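Local coordinates for putative HMP/thiamine permease protein YkoE (Bacillus subtilis, PDB 5EDL) that acts as the substrate-binding S component of an energy-coupling factor transporter, holding thiamine and probably carrying it across the cell membrane, at residues 19-24 with 66-71; 54-59 with 161-166; 127-130 with 134-137; 29-32 with 38-41. One frame throughout, in Å; residues are numbered along the deposited sequence.

Interaction 1: residues 19-24 with 66-71; sequences VVYLLF and VSEIIA. With VIB (3-(4-amino-2-methyl-pyrimidin-5-ylmethyl)-5-(2-hydroxy-ethyl)-4-methyl-thiazol-3-ium), chain B.
Y21 on helix 4-35 reaches across to helix 63-77 and hands the hydrogen of its phenol to E68, with OH 2.9 Å from OE1. The carboxylate oxygen accepts through its syn lone pair and lies at the ring edge, in the plane of the ring, while the carboxylate itself is turned 60° out of that plane. E68 bends at chi2 (74°), which brings OE1 to the phenol of Y21. Beside the polar bond the packing is close: CE2 of Y21 rests 3.8 Å from CB of A71, a residue small enough to let the ring in where the backbones are nearest, the CA atoms of Y21 and A71 being 8.0 Å apart. The whole contact buries 123 Å², and the three touching residues are all buried. They belong to the membrane-embedded helical bundle of the S component, at the pyrimidine end of its thiamine pocket, where CD2 of Y21 meets the ligand methyl CM2 at 3.6 Å. OE2 of E68 bonds to Q93, itself bonded to the ligand, and the phenol oxygen of Y21 has a second bond, to the backbone N of V50. A leucine in place of Y21 would probably leave E68 OE1 without this donor and open a gap beside A71 and the ligand methyl. The outer side is looser: V19 points away from helix 63-77, and both V19 and L23 are exposed.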
loop_
_atom_site.group_PDB
_atom_site.type_symbol
_atom_site.label_atom_id
_atom_site.label_comp_id
_atom_site.label_asym_id
_atom_site.label_seq_id
_atom_site.Cartn_x
_atom_site.Cartn_y
_atom_site.Cartn_z
ATOM N N VAL A 19 0.755 12.390 3.570
ATOM C CA VAL A 19 1.249 13.006 4.789
ATOM C C VAL A 19 1.933 11.972 5.688
ATOM O O VAL A 19 3.017 12.219 6.209
ATOM C CB VAL A 19 0.116 13.703 5.566
ATOM C CG1 VAL A 19 0.631 14.220 6.906
ATOM C CG2 VAL A 19 -0.472 14.849 4.743
ATOM N N VAL A 20 1.313 10.806 5.836
ATOM C CA VAL A 20 1.916 9.720 6.608
ATOM C C VAL A 20 3.236 9.255 5.993
ATOM O O VAL A 20 4.236 9.083 6.699
ATOM C CB VAL A 20 0.975 8.499 6.712
ATOM C CG1 VAL A 20 1.650 7.373 7.522
ATOM C CG2 VAL A 20 -0.355 8.893 7.309
ATOM N N TYR A 21 3.223 9.030 4.679
ATOM C CA TYR A 21 4.420 8.651 3.931
ATOM C C TYR A 21 5.583 9.619 4.210
ATOM O O TYR A 21 6.716 9.201 4.412
ATOM C CB TYR A 21 4.147 8.632 2.420
ATOM C CG TYR A 21 3.337 7.455 1.904
ATOM C CD1 TYR A 21 2.687 6.584 2.771
ATOM C CD2 TYR A 21 3.243 7.214 0.542
ATOM C CE1 TYR A 21 1.965 5.504 2.290
ATOM C CE2 TYR A 21 2.532 6.145 0.052
ATOM C CZ TYR A 21 1.901 5.295 0.927
ATOM O OH TYR A 21 1.206 4.246 0.422
ATOM N N LEU A 22 5.291 10.912 4.191
ATOM C CA LEU A 22 6.335 11.921 4.353
ATOM C C LEU A 22 6.968 11.850 5.746
ATOM O O LEU A 22 8.185 11.982 5.897
ATOM C CB LEU A 22 5.769 13.321 4.104
ATOM C CG LEU A 22 6.760 14.487 4.221
ATOM C CD1 LEU A 22 7.944 14.299 3.275
ATOM C CD2 LEU A 22 6.058 15.813 3.948
ATOM N N LEU A 23 6.126 11.658 6.755
ATOM C CA LEU A 23 6.578 11.511 8.132
ATOM C C LEU A 23 7.519 10.312 8.265
ATOM O O LEU A 23 8.605 10.418 8.839
ATOM C CB LEU A 23 5.379 11.358 9.076
ATOM C CG LEU A 23 5.647 10.790 10.472
ATOM C CD1 LEU A 23 6.650 11.642 11.229
ATOM C CD2 LEU A 23 4.342 10.674 11.268
ATOM N N PHE A 24 7.106 9.177 7.706
ATOM C CA PHE A 24 7.925 7.967 7.763
ATOM C C PHE A 24 9.194 8.083 6.939
ATOM O O PHE A 24 10.215 7.495 7.285
ATOM C CB PHE A 24 7.114 6.751 7.316
ATOM C CG PHE A 24 6.309 6.147 8.421
ATOM C CD1 PHE A 24 6.831 5.124 9.193
ATOM C CD2 PHE A 24 5.047 6.618 8.713
ATOM C CE1 PHE A 24 6.104 4.578 10.223
ATOM C CE2 PHE A 24 4.315 6.067 9.739
ATOM C CZ PHE A 24 4.855 5.049 10.501
ATOM N N VAL A 66 -2.741 3.541 -9.339
ATOM C CA VAL A 66 -3.011 4.968 -9.390
ATOM C C VAL A 66 -3.005 5.616 -8.013
ATOM O O VAL A 66 -2.454 6.695 -7.842
ATOM C CB VAL A 66 -4.354 5.277 -10.077
ATOM C CG1 VAL A 66 -4.591 6.785 -10.087
ATOM C CG2 VAL A 66 -4.350 4.738 -11.505
ATOM N N SER A 67 -3.596 4.963 -7.026
ATOM C CA SER A 67 -3.590 5.513 -5.675
ATOM C C SER A 67 -2.149 5.770 -5.171
ATOM O O SER A 67 -1.883 6.796 -4.563
ATOM C CB SER A 67 -4.330 4.581 -4.720
ATOM O OG SER A 67 -3.659 3.338 -4.604
ATOM N N GLU A 68 -1.233 4.835 -5.425
ATOM C CA GLU A 68 0.153 4.968 -4.975
ATOM C C GLU A 68 0.873 6.102 -5.728
ATOM O O GLU A 68 1.680 6.826 -5.144
ATOM C CB GLU A 68 0.897 3.631 -5.156
ATOM C CG GLU A 68 2.371 3.588 -4.680
ATOM C CD GLU A 68 2.545 3.556 -3.157
ATOM O OE1 GLU A 68 1.542 3.636 -2.412
ATOM O OE2 GLU A 68 3.701 3.471 -2.700
ATOM N N ILE A 69 0.597 6.233 -7.023
ATOM C CA ILE A 69 1.156 7.332 -7.804
ATOM C C ILE A 69 0.729 8.680 -7.218
ATOM O O ILE A 69 1.569 9.565 -6.994
ATOM C CB ILE A 69 0.745 7.244 -9.285
ATOM C CG1 ILE A 69 1.446 6.057 -9.951
ATOM C CG2 ILE A 69 1.059 8.572 -10.036
ATOM C CD1 ILE A 69 0.912 5.731 -11.319
ATOM N N ILE A 70 -0.564 8.834 -6.951
ATOM C CA ILE A 70 -1.064 10.083 -6.382
ATOM C C ILE A 70 -0.444 10.364 -5.002
ATOM O O ILE A 70 -0.030 11.494 -4.718
ATOM C CB ILE A 70 -2.597 10.071 -6.261
ATOM C CG1 ILE A 70 -3.241 10.010 -7.655
ATOM C CG2 ILE A 70 -3.073 11.295 -5.505
ATOM C CD1 ILE A 70 -4.735 9.643 -7.630
ATOM N N ALA A 71 -0.389 9.340 -4.151
ATOM C CA ALA A 71 0.227 9.487 -2.841
ATOM C C ALA A 71 1.704 9.928 -2.966
ATOM O O ALA A 71 2.154 10.793 -2.231
ATOM C CB ALA A 71 0.122 8.169 -2.038
HETATM C CM2 VIB B . 5.910 6.676 -1.801
HETATM N N4A VIB B . 9.586 3.663 -0.636
HETATM C CM4 VIB B . 13.289 4.386 2.384
HETATM O O1 VIB B . 14.841 2.082 -0.303
HETATM C C7 VIB B . 15.658 3.100 -0.845
HETATM C C6 VIB B . 15.599 4.292 0.079
HETATM C C2 VIB B . 12.208 6.046 -0.969
HETATM S S1 VIB B . 13.657 5.593 -1.350
HETATM C C5 VIB B . 14.222 4.911 -0.077
HETATM C C4 VIB B . 13.211 4.927 0.952
HETATM N N3 VIB B . 11.940 5.654 0.386
HETATM C C7A VIB B . 10.753 5.861 1.210
HETATM C C4A VIB B . 8.936 4.948 -0.501
HETATM N N3A VIB B . 7.806 5.212 -1.161
HETATM C C2A VIB B . 7.211 6.428 -1.018
HETATM N N1A VIB B . 7.759 7.371 -0.188
HETATM C C6A VIB B . 8.907 7.118 0.493
HETATM C C5A VIB B . 9.489 5.887 0.331
#

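Interaction 2: residues 54-59 with 161-166; sequences AAYMIR and LGKAVS
Y56 and M57, in the last turn of helix 49-58, meet K163 and S166 of helix 140-170 where the short axes pass 9.6 Å apart at a crossing angle of -43°, both running in the same general direction. The ring of Y56 points into the interface. A chi1 of 179° carries it out toward S166 and K163, and it turns an edge to S166, whose CB sits in the ring plane 3.3 Å from CD2, a tight fit. K163 crosses the ring obliquely. Its CG comes within 3.8 Å of CZ of Y56; the extended chain carries CE to 3.4 Å from OH of Y56, and the bend at the last torsion turns NZ to D167. The two polar ends do not bond each other but share D167: the phenol is hydrogen-bonded to OD1 and the ammonium makes a salt bridge with OD2. M57 adds a lighter touch, CG lying 4.0 Å from OG of S166. That hydroxyl is turned back to its own helix, giving its hydrogen to O of G162 at 2.8 Å; the same carbonyl takes the backbone N-H of S166 from the opposite face. R59, the first residue beyond the helix, has positive phi and folds back, NE bonding O of Y56 at 2.8 Å. Its guanidinium continues to a salt bridge with E183. Around the contact, helix 179-192 brings L180 against Y56, R59 and S166, while helix 111-132 sets L114 against both Y56 and K163.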
loop_
_atom_site.group_PDB
_atom_site.type_symbol
_atom_site.label_atom_id
_atom_site.label_comp_id
_atom_site.label_asym_id
_atom_site.label_seq_id
_atom_site.Cartn_x
_atom_site.Cartn_y
_atom_site.Cartn_z
ATOM N N ALA A 54 -6.787 1.226 -1.346
ATOM C CA ALA A 54 -7.584 1.589 -2.515
ATOM C C ALA A 54 -8.138 0.357 -3.225
ATOM O O ALA A 54 -9.293 0.360 -3.618
ATOM C CB ALA A 54 -6.774 2.431 -3.489
ATOM N N ALA A 55 -7.315 -0.681 -3.385
ATOM C CA ALA A 55 -7.754 -1.885 -4.094
ATOM C C ALA A 55 -8.825 -2.627 -3.293
ATOM O O ALA A 55 -9.861 -3.010 -3.827
ATOM C CB ALA A 55 -6.575 -2.810 -4.382
ATOM N N TYR A 56 -8.548 -2.835 -2.013
ATOM C CA TYR A 56 -9.463 -3.565 -1.142
ATOM C C TYR A 56 -10.807 -2.822 -1.000
ATOM O O TYR A 56 -11.868 -3.447 -0.965
ATOM C CB TYR A 56 -8.787 -3.795 0.216
ATOM C CG TYR A 56 -9.586 -4.533 1.273
ATOM C CD1 TYR A 56 -9.913 -5.875 1.134
ATOM C CD2 TYR A 56 -9.968 -3.886 2.431
ATOM C CE1 TYR A 56 -10.637 -6.544 2.121
ATOM C CE2 TYR A 56 -10.676 -4.535 3.419
ATOM C CZ TYR A 56 -11.017 -5.856 3.262
ATOM O OH TYR A 56 -11.708 -6.464 4.267
ATOM N N MET A 57 -10.764 -1.494 -0.973
ATOM C CA MET A 57 -11.989 -0.699 -0.856
ATOM C C MET A 57 -12.788 -0.672 -2.149
ATOM O O MET A 57 -13.996 -0.851 -2.130
ATOM C CB MET A 57 -11.687 0.746 -0.452
ATOM C CG MET A 57 -11.282 0.959 1.000
ATOM S SD MET A 57 -11.111 2.742 1.321
ATOM C CE MET A 57 -12.092 3.384 -0.048
ATOM N N ILE A 58 -12.103 -0.432 -3.265
ATOM C CA ILE A 58 -12.777 -0.097 -4.513
ATOM C C ILE A 58 -12.930 -1.312 -5.423
ATOM O O ILE A 58 -13.957 -1.477 -6.078
ATOM C CB ILE A 58 -12.023 1.028 -5.252
ATOM C CG1 ILE A 58 -12.070 2.308 -4.414
ATOM C CG2 ILE A 58 -12.601 1.233 -6.647
ATOM C CD1 ILE A 58 -11.186 3.425 -4.932
ATOM N N ARG A 59 -11.898 -2.152 -5.443
ATOM C CA ARG A 59 -11.938 -3.459 -6.090
ATOM C C ARG A 59 -12.133 -3.358 -7.602
ATOM O O ARG A 59 -12.867 -4.136 -8.194
ATOM C CB ARG A 59 -13.036 -4.328 -5.446
ATOM C CG ARG A 59 -12.802 -4.512 -3.942
ATOM C CD ARG A 59 -13.678 -5.574 -3.274
ATOM N NE ARG A 59 -13.250 -5.736 -1.887
ATOM C CZ ARG A 59 -13.764 -6.590 -1.017
ATOM N NH1 ARG A 59 -14.767 -7.384 -1.363
ATOM N NH2 ARG A 59 -13.275 -6.640 0.214
ATOM N N LEU A 161 -2.229 -4.414 7.775
ATOM C CA LEU A 161 -2.583 -3.114 8.327
ATOM C C LEU A 161 -3.517 -2.345 7.384
ATOM O O LEU A 161 -4.392 -1.616 7.832
ATOM C CB LEU A 161 -1.327 -2.285 8.614
ATOM C CG LEU A 161 -1.616 -0.927 9.261
ATOM C CD1 LEU A 161 -2.330 -1.125 10.608
ATOM C CD2 LEU A 161 -0.348 -0.079 9.414
ATOM N N GLY A 162 -3.318 -2.524 6.084
ATOM C CA GLY A 162 -4.168 -1.907 5.084
ATOM C C GLY A 162 -5.592 -2.437 5.160
ATOM O O GLY A 162 -6.547 -1.679 5.047
ATOM N N LYS A 163 -5.729 -3.745 5.365
ATOM C CA LYS A 163 -7.051 -4.334 5.531
ATOM C C LYS A 163 -7.717 -3.817 6.810
ATOM O O LYS A 163 -8.895 -3.467 6.796
ATOM C CB LYS A 163 -6.977 -5.864 5.560
ATOM C CG LYS A 163 -8.326 -6.545 5.827
ATOM C CD LYS A 163 -8.231 -8.074 5.724
ATOM C CE LYS A 163 -9.623 -8.738 5.740
ATOM N NZ LYS A 163 -10.333 -8.520 7.017
ATOM N N ALA A 164 -6.955 -3.767 7.899
ATOM C CA ALA A 164 -7.460 -3.271 9.176
ATOM C C ALA A 164 -7.948 -1.820 9.097
ATOM O O ALA A 164 -9.019 -1.489 9.592
ATOM C CB ALA A 164 -6.392 -3.403 10.253
ATOM N N VAL A 165 -7.145 -0.953 8.495
ATOM C CA VAL A 165 -7.552 0.428 8.313
ATOM C C VAL A 165 -8.849 0.524 7.486
ATOM O O VAL A 165 -9.783 1.241 7.848
ATOM C CB VAL A 165 -6.444 1.239 7.621
ATOM C CG1 VAL A 165 -6.959 2.630 7.244
ATOM C CG2 VAL A 165 -5.195 1.310 8.525
ATOM N N SER A 166 -8.882 -0.207 6.377
ATOM C CA SER A 166 -10.016 -0.194 5.453
ATOM C C SER A 166 -11.290 -0.670 6.136
ATOM O O SER A 166 -12.338 -0.033 6.015
ATOM C CB SER A 166 -9.723 -1.072 4.232
ATOM O OG SER A 166 -8.586 -0.598 3.527
#

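Interaction 3: residues 127-130 with 134-137; sequences IYDL and GYAA. With VIB (3-(4-amino-2-methyl-pyrimidin-5-ylmethyl)-5-(2-hydroxy-ethyl)-4-methyl-thiazol-3-ium), chain B; MPG ([(Z)-octadec-9-enyl] (2R)-2,3-bis(oxidanyl)propanoate), chain D.
D129 and Y135 meet face-on: CB of D129 stands over the centre of the Y135 ring, 3.8 Å from its centroid and 13° off the normal, a CH-pi contact. With CG beside its own backbone N (chi1 -73°), D129 sends its carboxylate past the ring toward the ligand. There OD2 accepts a hydrogen bond from the hydroxyl O1 of thiamine at 2.7 Å and also makes a salt bridge with R150, while OD1 bonds S133. L130 runs across Y135 at about a right angle, its CD2 3.7 Å from CB of the tyrosine. This is a helix end turning into a short 3-10 segment: helix 111-132 stops, G134 takes a positive phi, and residues 135-137 form the 3-10 segment, whose Y135 lines the hydroxyethyl end of the pocket. The backbones are tied loosely, by a weak bond from N of Y135 to O of D129 (3.4 Å) and by a water that donates to O of L130 and accepts from N of A136. The phenol of Y135 bonds Y40 and E41, fixing the ring under D129. On another side of the helix, I127 meets the lipid-like MPG, with CG2 3.5 Å from its C5.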
loop_
_atom_site.group_PDB
_atom_site.type_symbol
_atom_site.label_atom_id
_atom_site.label_comp_id
_atom_site.label_asym_id
_atom_site.label_seq_id
_atom_site.Cartn_x
_atom_site.Cartn_y
_atom_site.Cartn_z
ATOM N N ILE A 127 14.014 -4.073 -6.512
ATOM C CA ILE A 127 14.611 -3.964 -7.836
ATOM C C ILE A 127 15.040 -2.526 -8.110
ATOM O O ILE A 127 16.180 -2.283 -8.531
ATOM C CB ILE A 127 13.635 -4.417 -8.931
ATOM C CG1 ILE A 127 13.368 -5.920 -8.801
ATOM C CG2 ILE A 127 14.186 -4.038 -10.305
ATOM C CD1 ILE A 127 12.309 -6.444 -9.762
ATOM N N TYR A 128 14.128 -1.585 -7.855
ATOM C CA TYR A 128 14.412 -0.163 -8.015
ATOM C C TYR A 128 15.685 0.239 -7.250
ATOM O O TYR A 128 16.558 0.920 -7.791
ATOM C CB TYR A 128 13.223 0.681 -7.537
ATOM C CG TYR A 128 13.502 2.170 -7.459
ATOM C CD1 TYR A 128 14.036 2.740 -6.307
ATOM C CD2 TYR A 128 13.234 3.003 -8.531
ATOM C CE1 TYR A 128 14.298 4.109 -6.228
ATOM C CE2 TYR A 128 13.485 4.375 -8.463
ATOM C CZ TYR A 128 14.019 4.919 -7.306
ATOM O OH TYR A 128 14.277 6.273 -7.231
ATOM N N ASP A 129 15.782 -0.197 -5.997
ATOM C CA ASP A 129 16.916 0.178 -5.156
ATOM C C ASP A 129 18.257 -0.367 -5.652
ATOM O O ASP A 129 19.296 0.276 -5.482
ATOM C CB ASP A 129 16.673 -0.282 -3.719
ATOM C CG ASP A 129 15.619 0.558 -3.012
ATOM O OD1 ASP A 129 15.391 1.726 -3.421
ATOM O OD2 ASP A 129 15.035 0.048 -2.042
ATOM N N LEU A 130 18.236 -1.555 -6.249
ATOM C CA LEU A 130 19.447 -2.121 -6.841
ATOM C C LEU A 130 19.934 -1.277 -8.027
ATOM O O LEU A 130 21.116 -1.237 -8.316
ATOM C CB LEU A 130 19.205 -3.572 -7.275
ATOM C CG LEU A 130 19.115 -4.581 -6.126
ATOM C CD1 LEU A 130 18.476 -5.889 -6.590
ATOM C CD2 LEU A 130 20.520 -4.827 -5.520
ATOM N N GLY A 134 21.912 2.459 -4.477
ATOM C CA GLY A 134 23.199 1.966 -4.017
ATOM C C GLY A 134 23.171 0.573 -3.410
ATOM O O GLY A 134 24.159 0.145 -2.816
ATOM N N TYR A 135 22.055 -0.146 -3.564
ATOM C CA TYR A 135 21.943 -1.491 -3.003
ATOM C C TYR A 135 22.879 -2.478 -3.684
ATOM O O TYR A 135 23.242 -3.491 -3.108
ATOM C CB TYR A 135 20.497 -2.003 -3.096
ATOM C CG TYR A 135 19.652 -1.610 -1.914
ATOM C CD1 TYR A 135 19.801 -0.357 -1.315
ATOM C CD2 TYR A 135 18.705 -2.482 -1.392
ATOM C CE1 TYR A 135 19.028 0.011 -0.228
ATOM C CE2 TYR A 135 17.920 -2.123 -0.305
ATOM C CZ TYR A 135 18.085 -0.878 0.272
ATOM O OH TYR A 135 17.310 -0.528 1.360
ATOM N N ALA A 136 23.275 -2.174 -4.912
ATOM C CA ALA A 136 24.120 -3.082 -5.668
ATOM C C ALA A 136 25.525 -3.191 -5.058
ATOM O O ALA A 136 26.281 -4.098 -5.390
ATOM C CB ALA A 136 24.198 -2.636 -7.120
ATOM N N ALA A 137 25.853 -2.271 -4.154
ATOM C CA ALA A 137 27.140 -2.270 -3.470
ATOM C C ALA A 137 27.203 -3.247 -2.289
ATOM O O ALA A 137 28.288 -3.499 -1.754
ATOM C CB ALA A 137 27.473 -0.850 -2.984
HETATM C CM2 VIB B . 5.910 6.676 -1.801
HETATM N N4A VIB B . 9.586 3.663 -0.636
HETATM C CM4 VIB B . 13.289 4.386 2.384
HETATM O O1 VIB B . 14.841 2.082 -0.303
HETATM C C7 VIB B . 15.658 3.100 -0.845
HETATM C C6 VIB B . 15.599 4.292 0.079
HETATM C C2 VIB B . 12.208 6.046 -0.969
HETATM S S1 VIB B . 13.657 5.593 -1.350
HETATM C C5 VIB B . 14.222 4.911 -0.077
HETATM C C4 VIB B . 13.211 4.927 0.952
HETATM N N3 VIB B . 11.940 5.654 0.386
HETATM C C7A VIB B . 10.753 5.861 1.210
HETATM C C4A VIB B . 8.936 4.948 -0.501
HETATM N N3A VIB B . 7.806 5.212 -1.161
HETATM C C2A VIB B . 7.211 6.428 -1.018
HETATM N N1A VIB B . 7.759 7.371 -0.188
HETATM C C6A VIB B . 8.907 7.118 0.493
HETATM C C5A VIB B . 9.489 5.887 0.331
HETATM C C2 MPG D . 13.548 0.940 -12.806
HETATM C C3 MPG D . 13.165 -0.206 -11.891
HETATM C C4 MPG D . 12.189 -1.113 -12.607
HETATM C C5 MPG D . 11.576 -2.136 -11.670
HETATM C C6 MPG D . 10.458 -2.841 -12.411
HETATM C C7 MPG D . 9.988 -4.072 -11.657
HETATM C C8 MPG D . 8.666 -3.806 -10.961
HETATM C C9 MPG D . 7.504 -4.364 -11.757
HETATM C C10 MPG D . 6.862 -5.478 -11.341
HETATM C C11 MPG D . 7.290 -6.191 -10.071
HETATM C C12 MPG D . 7.183 -7.692 -10.252
HETATM C C13 MPG D . 6.775 -8.337 -8.946
HETATM O O1 MPG D . 14.191 3.221 -12.427
HETATM C C1 MPG D . 14.487 1.882 -12.090
HETATM C CXD MPG D . 15.282 5.522 -12.455
HETATM O O2 MPG D . 14.393 6.115 -13.371
HETATM C C21 MPG D . 16.663 6.112 -12.654
HETATM O O3 MPG D . 16.706 7.423 -12.131
HETATM O O4 MPG D . 16.357 3.495 -13.041
HETATM C CX3 MPG D . 15.326 4.020 -12.668
HETATM O O HOH W 1 22.904 0.196 -6.854
#

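Interaction 4: residues 29-32 with 38-41. With VIB (3-(4-amino-2-methyl-pyrimidin-5-ylmethyl)-5-(2-hydroxy-ethyl)-4-methyl-thiazol-3-ium), chain B.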
loop_
_atom_site.group_PDB
_atom_site.type_symbol
_atom_site.label_atom_id
_atom_site.label_comp_id
_atom_site.label_asym_id
_atom_site.label_seq_id
_atom_site.Cartn_x
_atom_site.Cartn_y
_atom_site.Cartn_z
ATOM N N ASN A 29 15.134 8.397 6.834
ATOM C CA ASN A 29 16.398 9.090 6.602
ATOM C C ASN A 29 17.253 9.130 7.867
ATOM O O ASN A 29 18.468 8.893 7.817
ATOM C CB ASN A 29 16.156 10.513 6.089
ATOM C CG ASN A 29 15.677 10.543 4.648
ATOM O OD1 ASN A 29 15.958 9.633 3.874
ATOM N ND2 ASN A 29 14.961 11.598 4.280
ATOM N N VAL A 30 16.625 9.437 8.998
ATOM C CA VAL A 30 17.354 9.507 10.248
ATOM C C VAL A 30 17.890 8.122 10.603
ATOM O O VAL A 30 19.051 7.973 10.994
ATOM C CB VAL A 30 16.479 10.065 11.396
ATOM C CG1 VAL A 30 17.213 9.952 12.714
ATOM C CG2 VAL A 30 16.109 11.526 11.119
ATOM N N LEU A 31 17.047 7.109 10.422
ATOM C CA LEU A 31 17.423 5.729 10.691
ATOM C C LEU A 31 18.584 5.262 9.802
ATOM O O LEU A 31 19.554 4.709 10.303
ATOM C CB LEU A 31 16.207 4.801 10.515
ATOM C CG LEU A 31 15.201 4.805 11.676
ATOM C CD1 LEU A 31 13.932 4.033 11.334
ATOM C CD2 LEU A 31 15.847 4.255 12.958
ATOM N N ALA A 32 18.470 5.480 8.494
ATOM C CA ALA A 32 19.530 5.151 7.536
ATOM C C ALA A 32 20.863 5.802 7.906
ATOM O O ALA A 32 21.916 5.151 7.885
ATOM C CB ALA A 32 19.126 5.577 6.137
ATOM N N ILE A 38 19.332 -1.116 6.470
ATOM C CA ILE A 38 18.545 -2.172 7.097
ATOM C C ILE A 38 17.611 -1.593 8.164
ATOM O O ILE A 38 16.547 -2.142 8.424
ATOM C CB ILE A 38 19.446 -3.262 7.724
ATOM C CG1 ILE A 38 18.604 -4.460 8.182
ATOM C CG2 ILE A 38 20.288 -2.703 8.884
ATOM C CD1 ILE A 38 19.442 -5.655 8.593
ATOM N N ALA A 39 18.006 -0.474 8.767
ATOM C CA ALA A 39 17.223 0.116 9.852
ATOM C C ALA A 39 15.819 0.588 9.433
ATOM O O ALA A 39 14.917 0.613 10.269
ATOM C CB ALA A 39 17.987 1.275 10.483
ATOM N N TYR A 40 15.611 0.966 8.172
ATOM C CA TYR A 40 14.246 1.338 7.773
ATOM C C TYR A 40 13.465 0.193 7.133
ATOM O O TYR A 40 12.292 0.350 6.796
ATOM C CB TYR A 40 14.241 2.551 6.831
ATOM C CG TYR A 40 15.050 2.406 5.556
ATOM C CD1 TYR A 40 14.774 1.398 4.631
ATOM C CD2 TYR A 40 16.047 3.314 5.255
ATOM C CE1 TYR A 40 15.506 1.280 3.458
ATOM C CE2 TYR A 40 16.785 3.207 4.095
ATOM C CZ TYR A 40 16.514 2.195 3.198
ATOM O OH TYR A 40 17.265 2.109 2.054
ATOM N N GLU A 41 14.091 -0.964 6.972
ATOM C CA GLU A 41 13.391 -2.065 6.315
ATOM C C GLU A 41 12.130 -2.529 7.083
ATOM O O GLU A 41 11.110 -2.815 6.466
ATOM C CB GLU A 41 14.350 -3.235 6.078
ATOM C CG GLU A 41 15.450 -2.924 5.049
ATOM C CD GLU A 41 14.919 -2.747 3.618
ATOM O OE1 GLU A 41 13.695 -2.882 3.393
ATOM O OE2 GLU A 41 15.735 -2.492 2.708
HETATM C CM2 VIB B . 5.910 6.676 -1.801
HETATM N N4A VIB B . 9.586 3.663 -0.636
HETATM C CM4 VIB B . 13.289 4.386 2.384
HETATM O O1 VIB B . 14.841 2.082 -0.303
HETATM C C7 VIB B . 15.658 3.100 -0.845
HETATM C C6 VIB B . 15.599 4.292 0.079
HETATM C C2 VIB B . 12.208 6.046 -0.969
HETATM S S1 VIB B . 13.657 5.593 -1.350
HETATM C C5 VIB B . 14.222 4.911 -0.077
HETATM C C4 VIB B . 13.211 4.927 0.952
HETATM N N3 VIB B . 11.940 5.654 0.386
HETATM C C7A VIB B . 10.753 5.861 1.210
HETATM C C4A VIB B . 8.936 4.948 -0.501
HETATM N N3A VIB B . 7.806 5.212 -1.161
HETATM C C2A VIB B . 7.211 6.428 -1.018
HETATM N N1A VIB B . 7.759 7.371 -0.188
HETATM C C6A VIB B . 8.907 7.118 0.493
HETATM C C5A VIB B . 9.489 5.887 0.331
#
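A chi1 of 57° sets CG of Y40 between its own backbone N and carbonyl carbon, which swings the ring alongside A32, and a chi1 of -78° with an extended chi2 carries CD1 of L31 to O of A39. A32 touches the Y40 ring at its edge, CB lying near the ring plane 3.9 Å from CE2. One face of the same ring receives the ligand: the thiazolium methyl CM4 of thiamine stands over the ring centre, 3.8 Å above its plane. Neighbour and ligand thus meet the tyrosine from different directions, one near the plane, one from above. OH of Y40 lies 3.4 Å from C6 of the ligand, with Y135 as its polar partner. L31 closes the backbone side. Its CB is 3.9 Å from CB of A39, and its CD1 lies 3.7 Å from O of A39. CB of A39 rests 3.8 Å from O of L31; there is no hydrogen bond between the segments, and the small A39 lets the loop lie close to the helix. A serine at Y40 would probably strip the aromatic face from the thiazolium methyl and leave Y135 without its phenol partner. The arrangement is a helix-to-loop return after helix 4-35, here placing one aromatic face against the thiazolium methyl in the thiamine site of this S component.

From the N terminus, helix 4-35 supplies 19-24 to interaction 1 and then 29-32 to interaction 4, which closes soon after with 38-41, just past the end of helix 4-35. Interaction 4 therefore lies wholly within the span of interaction 1. Before 66-71 completes interaction 1, residues 54-59 open interaction 2, so these two cross; they also touch, where S67 packs on A54. Interaction 2 closes late, at 161-166, joining helix 49-58 to helix 140-170, and its span holds the short-range interaction 3 at the end of helix 111-132. Interactions 1, 3 and 4 all reach thiamine, and the Y135-Y40 hydroxyl pair joins 3 to 4.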